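Local coordinates for protein proline dehydrogenase (Deinococcus radiodurans, PDB 4H6Q) that uses FAD to oxidise L-proline to delta-1-pyrroline-5-carboxylate, passing the electrons to a quinone in the first step of proline degradation to glutamate, at residues L115-A120 with F151-G156; T165-Y170 with L175-S180; D239-V244 with K268-E273. One frame throughout, in Å; residues are numbered along the deposited sequence.

Contact 1. Residues L115-A120 with F151-G156; sequences LGLTNA and FRTLVG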
loop_
_atom_site.group_PDB
_atom_site.type_symbol
_atom_site.label_atom_id
_atom_site.label_comp_id
_atom_site.label_asym_id
_atom_site.label_seq_id
_atom_site.Cartn_x
_atom_site.Cartn_y
_atom_site.Cartn_z
ATOM N N LEU A 115 -10.253 -4.221 17.756
ATOM C CA LEU A 115 -10.845 -5.033 16.676
ATOM C C LEU A 115 -10.016 -5.026 15.391
ATOM O O LEU A 115 -9.936 -6.040 14.677
ATOM C CB LEU A 115 -12.238 -4.476 16.347
ATOM C CG LEU A 115 -13.094 -5.236 15.316
ATOM C CD1 LEU A 115 -13.230 -6.727 15.679
ATOM C CD2 LEU A 115 -14.455 -4.569 15.105
ATOM N N GLY A 116 -9.360 -3.903 15.077
ATOM C CA GLY A 116 -8.408 -3.856 13.980
ATOM C C GLY A 116 -7.271 -4.852 14.160
ATOM O O GLY A 116 -6.884 -5.547 13.202
ATOM N N LEU A 117 -6.722 -4.918 15.369
ATOM C CA LEU A 117 -5.654 -5.862 15.649
ATOM C C LEU A 117 -6.156 -7.311 15.532
ATOM O O LEU A 117 -5.494 -8.163 14.924
ATOM C CB LEU A 117 -5.072 -5.621 17.036
ATOM C CG LEU A 117 -3.872 -6.502 17.451
ATOM C CD1 LEU A 117 -2.688 -6.154 16.584
ATOM C CD2 LEU A 117 -3.503 -6.264 18.910
ATOM N N THR A 118 -7.320 -7.621 16.088
ATOM C CA THR A 118 -7.722 -9.013 15.956
ATOM C C THR A 118 -8.099 -9.374 14.523
ATOM O O THR A 118 -7.751 -10.491 14.101
ATOM C CB THR A 118 -8.852 -9.414 16.865
ATOM O OG1 THR A 118 -10.003 -8.672 16.481
ATOM C CG2 THR A 118 -8.521 -9.101 18.308
ATOM N N ASN A 119 -8.674 -8.468 13.736
ATOM C CA ASN A 119 -8.931 -8.805 12.335
ATOM C C ASN A 119 -7.639 -8.874 11.552
ATOM O O ASN A 119 -7.507 -9.742 10.664
ATOM C CB ASN A 119 -9.899 -7.794 11.702
ATOM C CG ASN A 119 -11.353 -8.105 12.080
ATOM O OD1 ASN A 119 -11.752 -9.276 12.180
ATOM N ND2 ASN A 119 -12.168 -7.050 12.306
ATOM N N ALA A 120 -6.681 -7.974 11.827
ATOM C CA ALA A 120 -5.399 -8.046 11.106
ATOM C C ALA A 120 -4.675 -9.363 11.378
ATOM O O ALA A 120 -4.052 -9.938 10.467
ATOM C CB ALA A 120 -4.497 -6.868 11.472
ATOM N N PHE A 151 1.804 -2.557 14.238
ATOM C CA PHE A 151 2.825 -3.146 13.354
ATOM C C PHE A 151 3.903 -3.886 14.146
ATOM O O PHE A 151 4.222 -5.057 13.845
ATOM C CB PHE A 151 3.451 -2.082 12.463
ATOM C CG PHE A 151 4.559 -2.609 11.619
ATOM C CD1 PHE A 151 4.309 -3.568 10.617
ATOM C CD2 PHE A 151 5.852 -2.139 11.794
ATOM C CE1 PHE A 151 5.351 -4.070 9.850
ATOM C CE2 PHE A 151 6.902 -2.644 11.004
ATOM C CZ PHE A 151 6.651 -3.599 10.011
ATOM N N ARG A 152 4.445 -3.255 15.188
ATOM C CA ARG A 152 5.481 -3.910 15.996
ATOM C C ARG A 152 4.928 -5.181 16.643
ATOM O O ARG A 152 5.587 -6.238 16.614
ATOM C CB ARG A 152 6.002 -2.920 17.047
ATOM C CG ARG A 152 6.991 -3.525 18.023
ATOM C CD ARG A 152 7.617 -2.466 18.949
ATOM N NE ARG A 152 8.538 -1.585 18.230
ATOM C CZ ARG A 152 9.815 -1.867 17.965
ATOM N NH1 ARG A 152 10.353 -3.028 18.364
ATOM N NH2 ARG A 152 10.586 -0.985 17.303
ATOM N N THR A 153 3.711 -5.115 17.200
ATOM C CA THR A 153 3.089 -6.321 17.752
ATOM C C THR A 153 2.974 -7.451 16.692
ATOM O O THR A 153 3.301 -8.617 16.954
ATOM C CB THR A 153 1.702 -5.988 18.317
ATOM O OG1 THR A 153 1.868 -5.063 19.388
ATOM C CG2 THR A 153 0.946 -7.238 18.802
ATOM N N LEU A 154 2.511 -7.096 15.501
ATOM C CA LEU A 154 2.236 -8.072 14.469
ATOM C C LEU A 154 3.522 -8.662 13.900
ATOM O O LEU A 154 3.557 -9.868 13.561
ATOM C CB LEU A 154 1.364 -7.485 13.348
ATOM C CG LEU A 154 -0.058 -7.184 13.840
ATOM C CD1 LEU A 154 -0.743 -6.188 12.900
ATOM C CD2 LEU A 154 -0.890 -8.488 14.004
ATOM N N VAL A 155 4.576 -7.862 13.772
ATOM C CA VAL A 155 5.883 -8.414 13.371
ATOM C C VAL A 155 6.336 -9.472 14.387
ATOM O O VAL A 155 6.826 -10.563 14.015
ATOM C CB VAL A 155 6.962 -7.308 13.235
ATOM C CG1 VAL A 155 8.395 -7.905 13.135
ATOM C CG2 VAL A 155 6.678 -6.452 12.025
ATOM N N GLY A 156 6.147 -9.201 15.676
ATOM C CA GLY A 156 6.473 -10.159 16.711
ATOM C C GLY A 156 5.728 -11.477 16.588
ATOM O O GLY A 156 6.288 -12.552 16.846
#
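L117 and L154 meet flank to flank, their side chains sliding past each other in opposite directions. The two helices run roughly the same way, their axes 29° apart and 11.2 Å from each other at closest approach; at this spacing side chains alone make the contact, chiefly the leucines. The CB of L154 points at the other helix, whereas L117 has to reach over: its CG stands anti to the backbone N (chi1 -177°), which carries CD1 across the groove. There L117 CD1 lies 3.9 Å from L154 CD2 and equally close to L154 CG, a methyl set against the fork of the other leucine. The second branch of L154 turns to A120, which, almost a turn after L117, offers only its CB; L154 CD1 rests 4.1 Å from A120 CB. At the margin T153 adds its methyl, T153 CG2 standing 4.4 Å from L117 CD1, while its OG1 is hydrogen-bonded to E149 O. The contact is wholly apolar. Further along helix 115-129, R121 and I124 also touch L154; A120 rests on L101, and F151 lies against T165 of strand 163-168, so both helices form part of the outer layer over the barrel strands.

Contact 2. Residues T165-Y170 with L175-S180; sequences TVLQSY and LGDRAS. With FAD (flavin-adenine dinucleotide), chain C.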
loop_
_atom_site.group_PDB
_atom_site.type_symbol
_atom_site.label_atom_id
_atom_site.label_comp_id
_atom_site.label_asym_id
_atom_site.label_seq_id
_atom_site.Cartn_x
_atom_site.Cartn_y
_atom_site.Cartn_z
ATOM N N THR A 165 4.725 -2.191 6.534
ATOM C CA THR A 165 3.913 -0.973 6.660
ATOM C C THR A 165 4.472 0.127 5.749
ATOM O O THR A 165 5.210 -0.205 4.792
ATOM C CB THR A 165 3.705 -0.553 8.151
ATOM O OG1 THR A 165 2.695 0.456 8.219
ATOM C CG2 THR A 165 4.977 -0.020 8.818
ATOM N N VAL A 166 4.063 1.366 6.019
ATOM C CA VAL A 166 4.278 2.505 5.130
ATOM C C VAL A 166 4.707 3.706 5.979
ATOM O O VAL A 166 4.190 3.886 7.096
ATOM C CB VAL A 166 2.955 2.893 4.416
ATOM C CG1 VAL A 166 3.134 4.130 3.543
ATOM C CG2 VAL A 166 2.367 1.682 3.611
ATOM N N LEU A 167 5.650 4.514 5.475
ATOM C CA LEU A 167 5.944 5.815 6.088
ATOM C C LEU A 167 5.819 6.890 5.046
ATOM O O LEU A 167 6.232 6.717 3.858
ATOM C CB LEU A 167 7.325 5.882 6.738
ATOM C CG LEU A 167 7.487 4.955 7.946
ATOM C CD1 LEU A 167 8.911 4.901 8.377
ATOM C CD2 LEU A 167 6.608 5.377 9.122
ATOM N N GLN A 168 5.269 8.021 5.501
ATOM C CA GLN A 168 4.950 9.137 4.579
ATOM C C GLN A 168 5.995 10.246 4.705
ATOM O O GLN A 168 6.209 10.806 5.828
ATOM C CB GLN A 168 3.554 9.724 4.875
ATOM C CG GLN A 168 2.423 8.711 4.750
ATOM C CD GLN A 168 1.337 8.919 5.757
ATOM O OE1 GLN A 168 1.628 9.171 6.929
ATOM N NE2 GLN A 168 0.096 8.719 5.357
ATOM N N SER A 169 6.644 10.617 3.603
ATOM C CA SER A 169 7.751 11.590 3.675
ATOM C C SER A 169 7.292 13.002 3.986
ATOM O O SER A 169 8.120 13.860 4.334
ATOM C CB SER A 169 8.583 11.611 2.389
ATOM O OG SER A 169 7.911 12.316 1.319
ATOM N N TYR A 170 6.002 13.307 3.849
ATOM C CA TYR A 170 5.571 14.661 4.188
ATOM C C TYR A 170 5.511 14.924 5.676
ATOM O O TYR A 170 5.435 16.097 6.085
ATOM C CB TYR A 170 4.284 15.095 3.449
ATOM C CG TYR A 170 2.946 14.415 3.772
ATOM C CD1 TYR A 170 1.806 14.777 3.036
ATOM C CD2 TYR A 170 2.800 13.384 4.714
ATOM C CE1 TYR A 170 0.541 14.188 3.264
ATOM C CE2 TYR A 170 1.552 12.767 4.935
ATOM C CZ TYR A 170 0.433 13.165 4.195
ATOM O OH TYR A 170 -0.784 12.552 4.412
ATOM N N LEU A 175 11.182 10.272 9.742
ATOM C CA LEU A 175 12.555 9.788 9.846
ATOM C C LEU A 175 12.820 9.132 11.205
ATOM O O LEU A 175 13.484 8.085 11.284
ATOM C CB LEU A 175 13.576 10.906 9.589
ATOM C CG LEU A 175 13.887 11.188 8.113
ATOM C CD1 LEU A 175 14.929 12.280 8.063
ATOM C CD2 LEU A 175 14.407 9.982 7.334
ATOM N N GLY A 176 12.340 9.759 12.283
ATOM C CA GLY A 176 12.496 9.198 13.612
ATOM C C GLY A 176 11.730 7.879 13.747
ATOM O O GLY A 176 12.237 6.903 14.352
ATOM N N ASP A 177 10.531 7.814 13.160
ATOM C CA ASP A 177 9.762 6.567 13.191
ATOM C C ASP A 177 10.541 5.449 12.477
ATOM O O ASP A 177 10.603 4.320 12.969
ATOM C CB ASP A 177 8.427 6.725 12.465
ATOM C CG ASP A 177 7.433 7.585 13.227
ATOM O OD1 ASP A 177 7.464 7.619 14.484
ATOM O OD2 ASP A 177 6.585 8.190 12.556
ATOM N N ARG A 178 11.168 5.773 11.341
ATOM C CA ARG A 178 11.864 4.759 10.583
ATOM C C ARG A 178 13.029 4.199 11.394
ATOM O O ARG A 178 13.222 2.983 11.493
ATOM C CB ARG A 178 12.371 5.334 9.262
ATOM C CG ARG A 178 12.808 4.219 8.272
ATOM C CD ARG A 178 14.022 4.675 7.351
ATOM N NE ARG A 178 15.187 4.855 8.245
ATOM C CZ ARG A 178 15.878 3.881 8.823
ATOM N NH1 ARG A 178 15.642 2.598 8.509
ATOM N NH2 ARG A 178 16.817 4.199 9.714
ATOM N N ALA A 179 13.785 5.099 12.000
ATOM C CA ALA A 179 14.887 4.658 12.845
ATOM C C ALA A 179 14.412 3.832 14.032
ATOM O O ALA A 179 15.090 2.859 14.408
ATOM C CB ALA A 179 15.696 5.890 13.338
ATOM N N SER A 180 13.248 4.178 14.604
ATOM C CA SER A 180 12.746 3.467 15.781
ATOM C C SER A 180 12.374 2.030 15.467
ATOM O O SER A 180 12.310 1.180 16.359
ATOM C CB SER A 180 11.530 4.187 16.389
ATOM O OG SER A 180 10.338 3.899 15.621
HETATM P PA FAD C . 3.700 13.449 -7.231
HETATM O O1A FAD C . 4.838 14.431 -6.934
HETATM O O2A FAD C . 2.373 13.737 -6.660
HETATM O O5B FAD C . 3.461 13.186 -8.690
HETATM C C5B FAD C . 4.543 12.820 -9.532
HETATM C C4B FAD C . 4.126 12.597 -10.970
HETATM O O4B FAD C . 3.477 11.348 -11.033
HETATM C C3B FAD C . 3.115 13.561 -11.476
HETATM O O3B FAD C . 3.647 14.796 -11.927
HETATM C C2B FAD C . 2.472 12.758 -12.541
HETATM O O2B FAD C . 3.299 12.619 -13.676
HETATM C C1B FAD C . 2.357 11.429 -11.867
HETATM N N9A FAD C . 1.143 11.272 -11.066
HETATM C C8A FAD C . 1.077 11.032 -9.694
HETATM N N7A FAD C . -0.184 10.931 -9.273
HETATM C C5A FAD C . -0.992 11.070 -10.397
HETATM C C6A FAD C . -2.360 11.066 -10.601
HETATM N N6A FAD C . -3.275 10.853 -9.527
HETATM N N1A FAD C . -2.815 11.254 -11.850
HETATM C C2A FAD C . -1.986 11.443 -12.896
HETATM N N3A FAD C . -0.651 11.465 -12.758
HETATM C C4A FAD C . -0.161 11.270 -11.538
HETATM N N1 FAD C . 0.211 7.504 0.674
HETATM C C2 FAD C . -0.257 7.327 1.939
HETATM O O2 FAD C . -0.447 8.407 2.658
HETATM N N3 FAD C . -0.506 6.091 2.472
HETATM C C4 FAD C . -0.298 4.933 1.733
HETATM O O4 FAD C . -0.567 3.725 2.269
HETATM C C4X FAD C . 0.198 5.068 0.362
HETATM N N5 FAD C . 0.424 3.962 -0.416
HETATM C C5X FAD C . 0.928 4.167 -1.681
HETATM C C6 FAD C . 1.180 3.054 -2.500
HETATM C C7 FAD C . 1.728 3.238 -3.795
HETATM C C7M FAD C . 2.004 2.029 -4.687
HETATM C C8 FAD C . 2.010 4.552 -4.241
HETATM C C8M FAD C . 2.598 4.791 -5.605
HETATM C C9 FAD C . 1.721 5.658 -3.427
HETATM C C9A FAD C . 1.207 5.471 -2.159
HETATM N N10 FAD C . 0.961 6.601 -1.354
HETATM C C10 FAD C . 0.447 6.405 -0.097
HETATM C "C1'" FAD C . 1.273 7.952 -1.792
HETATM C "C2'" FAD C . 0.144 8.778 -2.326
HETATM O "O2'" FAD C . -0.755 7.865 -2.944
HETATM C "C3'" FAD C . 1.001 9.814 -3.093
HETATM O "O3'" FAD C . 1.235 11.015 -2.421
HETATM C "C4'" FAD C . 0.655 10.082 -4.505
HETATM O "O4'" FAD C . 0.750 8.854 -5.136
HETATM C "C5'" FAD C . 1.657 11.080 -5.068
HETATM O "O5'" FAD C . 2.204 10.552 -6.237
HETATM P P FAD C . 3.769 10.544 -6.526
HETATM O O1P FAD C . 4.740 10.029 -5.420
HETATM O O2P FAD C . 3.832 9.961 -7.963
HETATM O O3P FAD C . 4.200 12.074 -6.808
#
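Strand 163-168 passes beside helix 174-180 with L167 level with R178, their CA atoms 7.5 Å apart, close enough for one leucine to bridge the layers. L167 crosses R178 at about a right angle and presses its CD1 methyl against the base of the arginine, with L167 CD1 3.6 Å from R178 CB and almost as near to the CA. The other branch, L167 CD2, lies 4.0 Å from D177 CB. Only the aliphatic roots of these charged residues touch the leucine. With CG anti to the backbone N (chi1 -166°) and bends at chi2 and chi3, R178 leads its guanidinium away to a salt bridge with D182 and a hydrogen bond to H220, while D177 pairs with R173; both charges are thus answered within a buried setting. Alternation along the strand sends the neighbours of L167 to the opposite side, to the flavin. Q168 NE2 donates to FAD O2 over 2.8 Å, nearly straight at 172°, and is also hydrogen-bonded to E139 O, two partners that fix the rotation of the amide. A donor there may draw electron density toward the pyrimidine end of the flavin. V166 offers hydrocarbon instead, its CG2 3.8 Å from FAD O4. One strand thus sorts its residues by layer: leucine outward beneath a helix, glutamine and valine inward to the cofactor. Such alternation marks a TIM-barrel (beta8-alpha8) strand with helices outside; the flavin sits at the C-terminal ends of the strands, where Q168 closes its own. Strand 163-168, helix 174-180 and strand 188-191 form one beta-alpha-beta unit of this barrel.

Contact 3. Residues D239-V244 with K268-E273; sequences DVKRFV and KQLAAE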
loop_
_atom_site.group_PDB
_atom_site.type_symbol
_atom_site.label_atom_id
_atom_site.label_comp_id
_atom_site.label_asym_id
_atom_site.label_seq_id
_atom_site.Cartn_x
_atom_site.Cartn_y
_atom_site.Cartn_z
ATOM N N ASP A 239 17.025 9.076 -9.266
ATOM C CA ASP A 239 17.998 9.262 -8.186
ATOM C C ASP A 239 18.122 7.974 -7.354
ATOM O O ASP A 239 19.214 7.650 -6.883
ATOM C CB ASP A 239 17.610 10.437 -7.281
ATOM C CG ASP A 239 18.748 10.911 -6.433
ATOM O OD1 ASP A 239 19.919 10.815 -6.862
ATOM O OD2 ASP A 239 18.462 11.447 -5.347
ATOM N N VAL A 240 17.019 7.235 -7.176
ATOM C CA VAL A 240 17.100 5.935 -6.488
ATOM C C VAL A 240 17.951 4.944 -7.296
ATOM O O VAL A 240 18.785 4.238 -6.729
ATOM C CB VAL A 240 15.710 5.367 -6.136
ATOM C CG1 VAL A 240 15.820 3.903 -5.618
ATOM C CG2 VAL A 240 15.031 6.280 -5.093
ATOM N N LYS A 241 17.767 4.902 -8.622
ATOM C CA LYS A 241 18.587 4.036 -9.466
ATOM C C LYS A 241 20.056 4.379 -9.270
ATOM O O LYS A 241 20.928 3.483 -9.157
ATOM C CB LYS A 241 18.257 4.175 -10.960
ATOM C CG LYS A 241 16.860 3.778 -11.363
ATOM C CD LYS A 241 16.766 3.744 -12.870
ATOM C CE LYS A 241 15.353 3.619 -13.290
ATOM N NZ LYS A 241 15.123 3.597 -14.768
ATOM N N ARG A 242 20.362 5.669 -9.236
ATOM C CA ARG A 242 21.722 6.127 -9.052
ATOM C C ARG A 242 22.271 5.697 -7.683
ATOM O O ARG A 242 23.391 5.176 -7.589
ATOM C CB ARG A 242 21.663 7.649 -9.127
ATOM C CG ARG A 242 22.985 8.376 -8.947
ATOM C CD ARG A 242 23.449 8.544 -7.493
ATOM N NE ARG A 242 22.444 9.208 -6.644
ATOM C CZ ARG A 242 22.560 9.347 -5.328
ATOM N NH1 ARG A 242 23.627 8.847 -4.719
ATOM N NH2 ARG A 242 21.600 9.925 -4.614
ATOM N N PHE A 243 21.487 5.889 -6.626
ATOM C CA PHE A 243 21.905 5.541 -5.265
ATOM C C PHE A 243 22.197 4.052 -5.153
ATOM O O PHE A 243 23.245 3.648 -4.605
ATOM C CB PHE A 243 20.810 5.939 -4.297
ATOM C CG PHE A 243 21.141 5.650 -2.849
ATOM C CD1 PHE A 243 21.725 6.627 -2.045
ATOM C CD2 PHE A 243 20.861 4.385 -2.302
ATOM C CE1 PHE A 243 22.033 6.383 -0.710
ATOM C CE2 PHE A 243 21.148 4.131 -0.945
ATOM C CZ PHE A 243 21.743 5.145 -0.148
ATOM N N VAL A 244 21.308 3.236 -5.698
ATOM C CA VAL A 244 21.501 1.781 -5.632
ATOM C C VAL A 244 22.776 1.356 -6.352
ATOM O O VAL A 244 23.546 0.516 -5.840
ATOM C CB VAL A 244 20.236 1.093 -6.225
ATOM C CG1 VAL A 244 20.440 -0.328 -6.628
ATOM C CG2 VAL A 244 19.063 1.229 -5.204
ATOM N N LYS A 268 6.516 -0.646 -17.123
ATOM C CA LYS A 268 7.075 -1.584 -18.089
ATOM C C LYS A 268 8.576 -1.406 -18.299
ATOM O O LYS A 268 9.312 -2.413 -18.394
ATOM C CB LYS A 268 6.302 -1.471 -19.400
ATOM C CG LYS A 268 4.864 -2.034 -19.258
ATOM C CD LYS A 268 4.098 -1.896 -20.595
ATOM C CE LYS A 268 2.608 -2.276 -20.482
ATOM N NZ LYS A 268 1.781 -1.617 -21.531
ATOM N N GLN A 269 9.044 -0.169 -18.420
ATOM C CA GLN A 269 10.451 0.126 -18.633
ATOM C C GLN A 269 11.320 -0.364 -17.499
ATOM O O GLN A 269 12.367 -1.001 -17.716
ATOM C CB GLN A 269 10.650 1.630 -18.858
ATOM C CG GLN A 269 12.173 2.059 -18.967
ATOM C CD GLN A 269 12.406 3.585 -18.698
ATOM O OE1 GLN A 269 11.481 4.388 -18.755
ATOM N NE2 GLN A 269 13.662 3.962 -18.411
ATOM N N LEU A 270 10.910 -0.106 -16.273
ATOM C CA LEU A 270 11.678 -0.546 -15.101
ATOM C C LEU A 270 11.774 -2.067 -15.041
ATOM O O LEU A 270 12.860 -2.626 -14.766
ATOM C CB LEU A 270 11.031 0.004 -13.818
ATOM C CG LEU A 270 11.179 1.514 -13.639
ATOM C CD1 LEU A 270 10.272 2.021 -12.510
ATOM C CD2 LEU A 270 12.629 1.833 -13.363
ATOM N N ALA A 271 10.699 -2.770 -15.368
ATOM C CA ALA A 271 10.747 -4.231 -15.372
ATOM C C ALA A 271 11.692 -4.724 -16.473
ATOM O O ALA A 271 12.469 -5.685 -16.292
ATOM C CB ALA A 271 9.345 -4.778 -15.621
ATOM N N ALA A 272 11.701 -4.057 -17.620
ATOM C CA ALA A 272 12.582 -4.453 -18.713
ATOM C C ALA A 272 14.046 -4.214 -18.352
ATOM O O ALA A 272 14.923 -4.875 -18.866
ATOM C CB ALA A 272 12.205 -3.712 -20.015
ATOM N N GLU A 273 14.336 -3.262 -17.490
ATOM C CA GLU A 273 15.692 -2.976 -17.021
ATOM C C GLU A 273 16.092 -3.928 -15.894
ATOM O O GLU A 273 17.240 -3.885 -15.446
ATOM C CB GLU A 273 15.764 -1.516 -16.518
ATOM C CG GLU A 273 15.663 -0.540 -17.645
ATOM C CD GLU A 273 15.640 0.920 -17.204
ATOM O OE1 GLU A 273 15.543 1.180 -15.997
ATOM O OE2 GLU A 273 15.713 1.821 -18.082
#
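K241 spans a wide gap to L270 and E273, since even the nearest CA atoms, those of K241 and L270, are 10.0 Å apart. Its CB points at the other helix, and with CG anti to the carbonyl carbon (chi1 -63°) and later torsions extended, CB, CG and CD form a hydrocarbon arm. CE is the first atom to meet the other helix, crossing L270 CD2 obliquely at a distance too short to be relied on. Y275 also neighbours the chain. L270 rests on F256 and M258 of strand 254-259, as befits a leucine on the inner face of a TIM-barrel helix; K241 works on the barrel's outer side, where a long chain can pass a leucine methyl and still end at a carboxylate. At the tip, K241 NZ donates to E273 OE1 over 2.7 Å, a salt bridge using the syn lone pair, the two chains crossing at about a right angle. NZ also sits beside the same leucine methyl, with the Q269 amide nitrogen a little further off. A second K241 conformer is deposited, so the bridge may be held only part of the time. Q269 NE2 steadies the same carboxylate, hydrogen-bonded at 3.0 Å to E273 OE2 from above its plane.

From the N terminus the chain makes three closures in series, none enclosing or crossing another. Contact 1 closes a loop that carries strand 133-136 between two outer helices. Contact 2 follows at once, a short turn from strand 163-168 back onto its own helix. The first two contacts also touch: R152 NH2 lies 2.9 Å from S180 O, which brings helix 144-158 against the end of the segment 175-180. Contact 3 comes much later and joins helix 234-246 to helix 264-272 around strand 254-259. Its centre is about 33 Å from that of contact 1: these two each join a pair of outer helices, on opposite sides of the chain's centre, while contact 2 joins a strand to the helix that follows it.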